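Precorrin-3 methylase (Rhodobacter capsulatus, PDB 3NUT) probably transfers a methyl group from S-adenosyl-L-methionine to a precorrin intermediate on the pathway to adenosylcobalamin (vitamin B12). Local coordinates at residues F137-L142 / A167-R172; I197-A202 / M225-L230. All coordinates share one frame; numbering follows the deposited sequence.

Interaction 1 (F137-L142 / A167-R172); sequences FCAINL and AFYNPR. With SAH (S-adenosyl-L-homocysteine), chain E.
Ile140 sits astride the backbone pairing that joins 137-142 to 167-172: its N donates to Ala167 O at 2.8 Å, and its O accepts from Tyr169 N. Cys138 O takes Ala167 N at one end of the run, and Leu142 N reaches Tyr169 O at the other in a nearly straight bond. The strands run parallel, 26° apart, as the two strands of a right-handed beta-alpha-beta crossover through helix 149-161.

Apolar contacts gather on the face of Ile140 and Phe168. Ile140 CB meets the edge of the Phe168 ring, lying 4.0 Å from Phe168 CD1, while the branches of Leu142 cross the same residue: CD2 approaches Phe168 CD1 to 3.6 Å, and CD1 makes an off-centre CH-pi contact. Leu152 of helix 149-161 covers Ile140 and Leu142.

Polar side chains meet on the other face. Asn141 holds CG anti to its backbone N (chi1 -179°), which carries OD1 to within 2.7 Å of Asn170 ND2. Asn141 OD1 lies close to the amide plane of Asn170, but ND2 stands above the carbonyl plane of Asn141, the two amides being turned 65° apart.

The ligand is met just past the strand end. Asn170 N donates to SAH O2' at 3.2 Å, almost straight, and Asn170 OD1 lies 2.9 Å from SAH O3'. The edge of the Tyr169 ring faces SAH OXT, while its hydroxyl bonds to Met122 N. The bond to ND2 is consistent with a second-shell Asn141 that limits rotation of the Asn170 amide and leaves its OD1 towards the ribose O3'.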
loop_
_atom_site.group_PDB
_atom_site.type_symbol
_atom_site.label_atom_id
_atom_site.label_comp_id
_atom_site.label_asym_id
_atom_site.label_seq_id
_atom_site.Cartn_x
_atom_site.Cartn_y
_atom_site.Cartn_z
ATOM N N PHE A 137 -8.430 4.562 4.088
ATOM C CA PHE A 137 -8.815 4.036 2.787
ATOM C C PHE A 137 -8.857 2.515 2.804
ATOM O O PHE A 137 -8.350 1.871 3.732
ATOM C CB PHE A 137 -7.858 4.561 1.695
ATOM C CG PHE A 137 -6.456 3.998 1.786
ATOM C CD1 PHE A 137 -6.131 2.801 1.153
ATOM C CD2 PHE A 137 -5.472 4.664 2.504
ATOM C CE1 PHE A 137 -4.834 2.273 1.234
ATOM C CE2 PHE A 137 -4.169 4.132 2.604
ATOM C CZ PHE A 137 -3.854 2.941 1.954
ATOM N N CYS A 138 -9.453 1.936 1.775
ATOM C CA CYS A 138 -9.454 0.483 1.659
ATOM C C CYS A 138 -9.167 0.027 0.238
ATOM O O CYS A 138 -9.352 0.785 -0.719
ATOM C CB CYS A 138 -10.785 -0.078 2.136
ATOM S SG CYS A 138 -12.157 0.440 1.117
ATOM N N ALA A 139 -8.708 -1.211 0.101
ATOM C CA ALA A 139 -8.420 -1.788 -1.200
ATOM C C ALA A 139 -9.400 -2.909 -1.463
ATOM O O ALA A 139 -9.652 -3.749 -0.593
ATOM C CB ALA A 139 -6.983 -2.307 -1.253
ATOM N N ILE A 140 -9.957 -2.926 -2.660
ATOM C CA ILE A 140 -11.038 -3.857 -2.956
ATOM C C ILE A 140 -10.860 -4.476 -4.337
ATOM O O ILE A 140 -10.698 -3.769 -5.344
ATOM C CB ILE A 140 -12.447 -3.177 -2.836
ATOM C CG1 ILE A 140 -12.729 -2.730 -1.388
ATOM C CG2 ILE A 140 -13.546 -4.128 -3.294
ATOM C CD1 ILE A 140 -13.992 -1.821 -1.213
ATOM N N ASN A 141 -10.891 -5.796 -4.381
ATOM C CA ASN A 141 -10.773 -6.509 -5.638
ATOM C C ASN A 141 -12.173 -6.702 -6.246
ATOM O O ASN A 141 -13.047 -7.309 -5.618
ATOM C CB ASN A 141 -10.099 -7.851 -5.356
ATOM C CG ASN A 141 -9.900 -8.692 -6.587
ATOM O OD1 ASN A 141 -9.860 -8.196 -7.719
ATOM N ND2 ASN A 141 -9.746 -9.995 -6.369
ATOM N N LEU A 142 -12.378 -6.186 -7.454
ATOM C CA LEU A 142 -13.694 -6.249 -8.133
ATOM C C LEU A 142 -13.834 -7.376 -9.160
ATOM O O LEU A 142 -14.870 -7.474 -9.818
ATOM C CB LEU A 142 -14.030 -4.927 -8.833
ATOM C CG LEU A 142 -14.009 -3.589 -8.097
ATOM C CD1 LEU A 142 -14.697 -2.569 -8.959
ATOM C CD2 LEU A 142 -14.668 -3.634 -6.732
ATOM N N ALA A 167 -9.873 2.043 -3.249
ATOM C CA ALA A 167 -9.228 1.688 -4.482
ATOM C C ALA A 167 -9.714 0.340 -4.997
ATOM O O ALA A 167 -9.794 -0.640 -4.251
ATOM C CB ALA A 167 -7.720 1.687 -4.314
ATOM N N PHE A 168 -10.015 0.298 -6.289
ATOM C CA PHE A 168 -10.516 -0.913 -6.945
ATOM C C PHE A 168 -9.466 -1.586 -7.814
ATOM O O PHE A 168 -8.965 -0.988 -8.751
ATOM C CB PHE A 168 -11.767 -0.597 -7.790
ATOM C CG PHE A 168 -12.916 -0.034 -6.985
ATOM C CD1 PHE A 168 -13.205 -0.541 -5.709
ATOM C CD2 PHE A 168 -13.707 0.996 -7.499
ATOM C CE1 PHE A 168 -14.259 -0.029 -4.960
ATOM C CE2 PHE A 168 -14.783 1.517 -6.753
ATOM C CZ PHE A 168 -15.050 1.010 -5.484
ATOM N N TYR A 169 -9.142 -2.834 -7.478
ATOM C CA TYR A 169 -8.258 -3.653 -8.290
ATOM C C TYR A 169 -9.109 -4.571 -9.171
ATOM O O TYR A 169 -10.102 -5.155 -8.712
ATOM C CB TYR A 169 -7.297 -4.466 -7.406
ATOM C CG TYR A 169 -6.129 -3.684 -6.785
ATOM C CD1 TYR A 169 -4.814 -3.914 -7.189
ATOM C CD2 TYR A 169 -6.345 -2.728 -5.788
ATOM C CE1 TYR A 169 -3.741 -3.202 -6.622
ATOM C CE2 TYR A 169 -5.296 -2.016 -5.224
ATOM C CZ TYR A 169 -3.984 -2.256 -5.630
ATOM O OH TYR A 169 -2.934 -1.528 -5.055
ATOM N N ASN A 170 -8.724 -4.687 -10.439
ATOM C CA ASN A 170 -9.412 -5.574 -11.380
ATOM C C ASN A 170 -10.841 -5.098 -11.597
ATOM O O ASN A 170 -11.784 -5.786 -11.229
ATOM C CB ASN A 170 -9.404 -7.011 -10.846
ATOM C CG ASN A 170 -8.021 -7.516 -10.584
ATOM O OD1 ASN A 170 -7.209 -7.575 -11.482
ATOM N ND2 ASN A 170 -7.741 -7.873 -9.347
ATOM N N PRO A 171 -11.009 -3.904 -12.186
ATOM C CA PRO A 171 -12.359 -3.353 -12.216
ATOM C C PRO A 171 -13.246 -4.060 -13.257
ATOM O O PRO A 171 -14.390 -4.413 -12.942
ATOM C CB PRO A 171 -12.133 -1.866 -12.552
ATOM C CG PRO A 171 -10.637 -1.688 -12.759
ATOM C CD PRO A 171 -10.062 -3.065 -12.943
ATOM N N ARG A 172 -12.707 -4.305 -14.452
ATOM C CA ARG A 172 -13.455 -4.967 -15.520
ATOM C C ARG A 172 -13.203 -6.472 -15.614
ATOM O O ARG A 172 -12.237 -6.902 -16.238
ATOM C CB ARG A 172 -13.163 -4.328 -16.883
ATOM C CG ARG A 172 -13.326 -2.815 -16.956
ATOM C CD ARG A 172 -14.733 -2.297 -16.603
ATOM N NE ARG A 172 -15.838 -2.988 -17.271
ATOM C CZ ARG A 172 -16.075 -2.985 -18.584
ATOM N NH1 ARG A 172 -15.264 -2.356 -19.435
ATOM N NH2 ARG A 172 -17.127 -3.647 -19.052
HETATM N N SAH E . -0.211 -7.300 -6.749
HETATM C CA SAH E . -0.789 -6.235 -7.625
HETATM C CB SAH E . -2.308 -6.417 -7.779
HETATM C CG SAH E . -2.640 -7.580 -8.715
HETATM S SD SAH E . -4.282 -7.496 -9.390
HETATM C C SAH E . -0.486 -4.956 -6.937
HETATM O O SAH E . -0.073 -5.083 -5.792
HETATM O OXT SAH E . -0.621 -3.820 -7.434
HETATM C "C5'" SAH E . -4.009 -6.658 -10.935
HETATM C "C4'" SAH E . -4.793 -5.331 -10.998
HETATM O "O4'" SAH E . -4.026 -4.301 -10.362
HETATM C "C3'" SAH E . -5.112 -4.784 -12.397
HETATM O "O3'" SAH E . -6.377 -5.210 -12.924
HETATM C "C2'" SAH E . -5.163 -3.287 -12.177
HETATM O "O2'" SAH E . -6.419 -2.870 -11.602
HETATM C "C1'" SAH E . -4.104 -3.079 -11.111
HETATM N N9 SAH E . -2.795 -2.712 -11.701
HETATM C C8 SAH E . -1.668 -3.451 -11.705
HETATM N N7 SAH E . -0.659 -2.768 -12.328
HETATM C C5 SAH E . -1.138 -1.565 -12.733
HETATM C C6 SAH E . -0.623 -0.352 -13.438
HETATM N N6 SAH E . 0.660 -0.258 -13.873
HETATM N N1 SAH E . -1.475 0.681 -13.658
HETATM C C2 SAH E . -2.760 0.625 -13.246
HETATM N N3 SAH E . -3.286 -0.444 -12.603
HETATM C C4 SAH E . -2.547 -1.548 -12.324
#

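Interaction 2 (I197-A202 / M225-L230); sequences ILFARA and MRTVVL. With SAH (S-adenosyl-L-homocysteine), chain E.
Leu198 and Leu230 exchange two backbone hydrogen bonds, Leu198 N to Leu230 O at 2.9 Å and Leu230 N to Leu198 O at 3.0 Å, and Ala200 with Val228 forms the next hydrogen-bonded pair. Antiparallel strands at 162° result, with Phe199-Val229 and Arg201-Thr227 as the non-hydrogen-bonded pairs. Past the regular pairing, Ala202 N still reaches Arg226 O at 2.7 Å.

Apolar side chains divide between the two faces. Val229 has its methyls on separate neighbours: CG1, anti to the backbone N (chi1 179°), lies 3.6 Å from Ile197 CG2, and CG2 comes equally near Phe199 CD1. Thr227 CG2 lies at the edge of the Phe199 ring. On the other face, Leu198 CD2 meets Leu230 CD1.

The arginines cross at about a right angle, and their like-charged groups stay apart, Arg201 NH1 being 5.9 Å from Arg226 NE; Arg201 NH1 has a long, weak ion pair with Asp224. Arg201 NH1 approaches the aliphatic Arg226 CB at 3.7 Å, and Arg226, bent at chi2 (80°), passes CG beside Ala202 CB and lays its guanidinium with one face over Ala202. A glycine in place of Arg226 would probably leave Ala202 CB without this cover and open a gap beside the adenine, where Arg226 NH1 lies 3.9 Å from SAH N6.

Ligand contacts come mainly from backbone: SAH O2' donates to Thr227 O at 2.5 Å, and Arg226 O lies near adenine C2. Thr227 OG1 is held by Asp224.

Both strands are interior to the mixed sheet. Strand 209-214 flanks 196-201, strand 165-169 flanks 227-231, and helix 121-129 packs through Ala125 on Ala200 and Val228.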
loop_
_atom_site.group_PDB
_atom_site.type_symbol
_atom_site.label_atom_id
_atom_site.label_comp_id
_atom_site.label_asym_id
_atom_site.label_seq_id
_atom_site.Cartn_x
_atom_site.Cartn_y
_atom_site.Cartn_z
ATOM N N ILE A 197 -14.260 10.429 -8.470
ATOM C CA ILE A 197 -13.755 9.135 -8.891
ATOM C C ILE A 197 -12.673 9.363 -9.935
ATOM O O ILE A 197 -12.769 10.262 -10.780
ATOM C CB ILE A 197 -14.834 8.245 -9.535
ATOM C CG1 ILE A 197 -16.217 8.450 -8.871
ATOM C CG2 ILE A 197 -14.372 6.771 -9.560
ATOM C CD1 ILE A 197 -16.370 7.919 -7.424
ATOM N N LEU A 198 -11.649 8.517 -9.854
ATOM C CA LEU A 198 -10.438 8.660 -10.629
ATOM C C LEU A 198 -10.202 7.354 -11.337
ATOM O O LEU A 198 -10.212 6.296 -10.707
ATOM C CB LEU A 198 -9.237 8.918 -9.708
ATOM C CG LEU A 198 -8.987 10.250 -9.013
ATOM C CD1 LEU A 198 -9.901 10.501 -7.817
ATOM C CD2 LEU A 198 -7.541 10.254 -8.552
ATOM N N PHE A 199 -9.974 7.434 -12.642
ATOM C CA PHE A 199 -9.600 6.262 -13.410
ATOM C C PHE A 199 -8.151 6.458 -13.820
ATOM O O PHE A 199 -7.808 7.401 -14.561
ATOM C CB PHE A 199 -10.522 6.055 -14.621
ATOM C CG PHE A 199 -11.964 5.829 -14.249
ATOM C CD1 PHE A 199 -12.462 4.538 -14.103
ATOM C CD2 PHE A 199 -12.820 6.912 -14.034
ATOM C CE1 PHE A 199 -13.798 4.320 -13.749
ATOM C CE2 PHE A 199 -14.150 6.710 -13.680
ATOM C CZ PHE A 199 -14.642 5.404 -13.540
ATOM N N ALA A 200 -7.293 5.597 -13.289
ATOM C CA ALA A 200 -5.863 5.732 -13.543
ATOM C C ALA A 200 -5.358 4.519 -14.305
ATOM O O ALA A 200 -5.371 3.384 -13.821
ATOM C CB ALA A 200 -5.084 5.974 -12.256
ATOM N N ARG A 201 -4.941 4.801 -15.526
ATOM C CA ARG A 201 -4.703 3.781 -16.502
ATOM C C ARG A 201 -3.218 3.658 -16.762
ATOM O O ARG A 201 -2.545 4.655 -17.042
ATOM C CB ARG A 201 -5.474 4.143 -17.795
ATOM C CG ARG A 201 -5.134 3.279 -18.992
ATOM C CD ARG A 201 -5.746 3.817 -20.302
ATOM N NE ARG A 201 -4.903 3.479 -21.460
ATOM C CZ ARG A 201 -4.759 2.246 -21.948
ATOM N NH1 ARG A 201 -5.389 1.209 -21.382
ATOM N NH2 ARG A 201 -3.982 2.050 -23.006
ATOM N N ALA A 202 -2.721 2.433 -16.666
ATOM C CA ALA A 202 -1.348 2.103 -17.079
ATOM C C ALA A 202 -0.344 2.969 -16.348
ATOM O O ALA A 202 0.568 3.551 -16.950
ATOM C CB ALA A 202 -1.163 2.238 -18.619
ATOM N N MET A 225 -8.792 -3.354 -17.784
ATOM C CA MET A 225 -7.922 -4.168 -16.909
ATOM C C MET A 225 -6.548 -3.559 -16.651
ATOM O O MET A 225 -5.792 -4.056 -15.837
ATOM C CB MET A 225 -7.810 -5.620 -17.405
ATOM C CG MET A 225 -8.999 -6.476 -16.945
ATOM S SD MET A 225 -9.500 -6.070 -15.229
ATOM C CE MET A 225 -8.473 -7.257 -14.338
ATOM N N ARG A 226 -6.264 -2.459 -17.339
ATOM C CA ARG A 226 -5.028 -1.693 -17.208
ATOM C C ARG A 226 -5.229 -0.528 -16.215
ATOM O O ARG A 226 -4.463 0.451 -16.203
ATOM C CB ARG A 226 -4.669 -1.157 -18.607
ATOM C CG ARG A 226 -3.199 -0.884 -18.882
ATOM C CD ARG A 226 -2.365 -2.132 -19.238
ATOM N NE ARG A 226 -0.937 -1.836 -19.057
ATOM C CZ ARG A 226 -0.253 -1.957 -17.908
ATOM N NH1 ARG A 226 -0.832 -2.411 -16.792
ATOM N NH2 ARG A 226 1.035 -1.629 -17.887
ATOM N N THR A 227 -6.265 -0.633 -15.381
ATOM C CA THR A 227 -6.784 0.526 -14.643
ATOM C C THR A 227 -7.040 0.178 -13.190
ATOM O O THR A 227 -7.458 -0.931 -12.865
ATOM C CB THR A 227 -8.087 1.048 -15.317
ATOM O OG1 THR A 227 -7.792 1.357 -16.678
ATOM C CG2 THR A 227 -8.664 2.298 -14.648
ATOM N N VAL A 228 -6.747 1.138 -12.320
ATOM C CA VAL A 228 -7.105 1.046 -10.932
ATOM C C VAL A 228 -7.975 2.279 -10.649
ATOM O O VAL A 228 -7.681 3.388 -11.116
ATOM C CB VAL A 228 -5.845 0.916 -10.003
ATOM C CG1 VAL A 228 -4.959 2.154 -10.060
ATOM C CG2 VAL A 228 -6.252 0.634 -8.560
ATOM N N VAL A 229 -9.051 2.080 -9.910
ATOM C CA VAL A 229 -10.051 3.125 -9.739
ATOM C C VAL A 229 -10.032 3.609 -8.293
ATOM O O VAL A 229 -10.216 2.824 -7.345
ATOM C CB VAL A 229 -11.475 2.627 -10.153
ATOM C CG1 VAL A 229 -12.540 3.725 -9.943
ATOM C CG2 VAL A 229 -11.483 2.102 -11.594
ATOM N N LEU A 230 -9.787 4.901 -8.129
ATOM C CA LEU A 230 -9.724 5.495 -6.815
ATOM C C LEU A 230 -11.005 6.261 -6.541
ATOM O O LEU A 230 -11.478 7.024 -7.373
ATOM C CB LEU A 230 -8.507 6.411 -6.665
ATOM C CG LEU A 230 -7.129 5.846 -7.037
ATOM C CD1 LEU A 230 -6.083 6.947 -6.977
ATOM C CD2 LEU A 230 -6.706 4.653 -6.177
HETATM N N SAH E . -0.211 -7.300 -6.749
HETATM C CA SAH E . -0.789 -6.235 -7.625
HETATM C CB SAH E . -2.308 -6.417 -7.779
HETATM C CG SAH E . -2.640 -7.580 -8.715
HETATM S SD SAH E . -4.282 -7.496 -9.390
HETATM C C SAH E . -0.486 -4.956 -6.937
HETATM O O SAH E . -0.073 -5.083 -5.792
HETATM O OXT SAH E . -0.621 -3.820 -7.434
HETATM C "C5'" SAH E . -4.009 -6.658 -10.935
HETATM C "C4'" SAH E . -4.793 -5.331 -10.998
HETATM O "O4'" SAH E . -4.026 -4.301 -10.362
HETATM C "C3'" SAH E . -5.112 -4.784 -12.397
HETATM O "O3'" SAH E . -6.377 -5.210 -12.924
HETATM C "C2'" SAH E . -5.163 -3.287 -12.177
HETATM O "O2'" SAH E . -6.419 -2.870 -11.602
HETATM C "C1'" SAH E . -4.104 -3.079 -11.111
HETATM N N9 SAH E . -2.795 -2.712 -11.701
HETATM C C8 SAH E . -1.668 -3.451 -11.705
HETATM N N7 SAH E . -0.659 -2.768 -12.328
HETATM C C5 SAH E . -1.138 -1.565 -12.733
HETATM C C6 SAH E . -0.623 -0.352 -13.438
HETATM N N6 SAH E . 0.660 -0.258 -13.873
HETATM N N1 SAH E . -1.475 0.681 -13.658
HETATM C C2 SAH E . -2.760 0.625 -13.246
HETATM N N3 SAH E . -3.286 -0.444 -12.603
HETATM C C4 SAH E . -2.547 -1.548 -12.324
#

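Strands 165-169 and 227-231 are neighbours, so interactions 1 and 2 belong to one mixed sheet, their centres about 10 Å apart. The seam between them is bridged by a probable hydrogen bond, Phe168 N to Val229 O at 2.7 Å, and by packing of Asn170 OD1 against Met225 CE at 3.1 Å. Along the chain they follow in series, yet at the ligand they converge: 167-172 supplies a donor to the ribose and 225-230 an acceptor, meeting at the same hydroxyl, SAH O2'. Interaction 1 also reaches the homocysteine carboxylate side, whereas interaction 2 lines the adenine. Pro18, Asp88 and Val203 add further hydrogen bonds to SAH from outside both contacts.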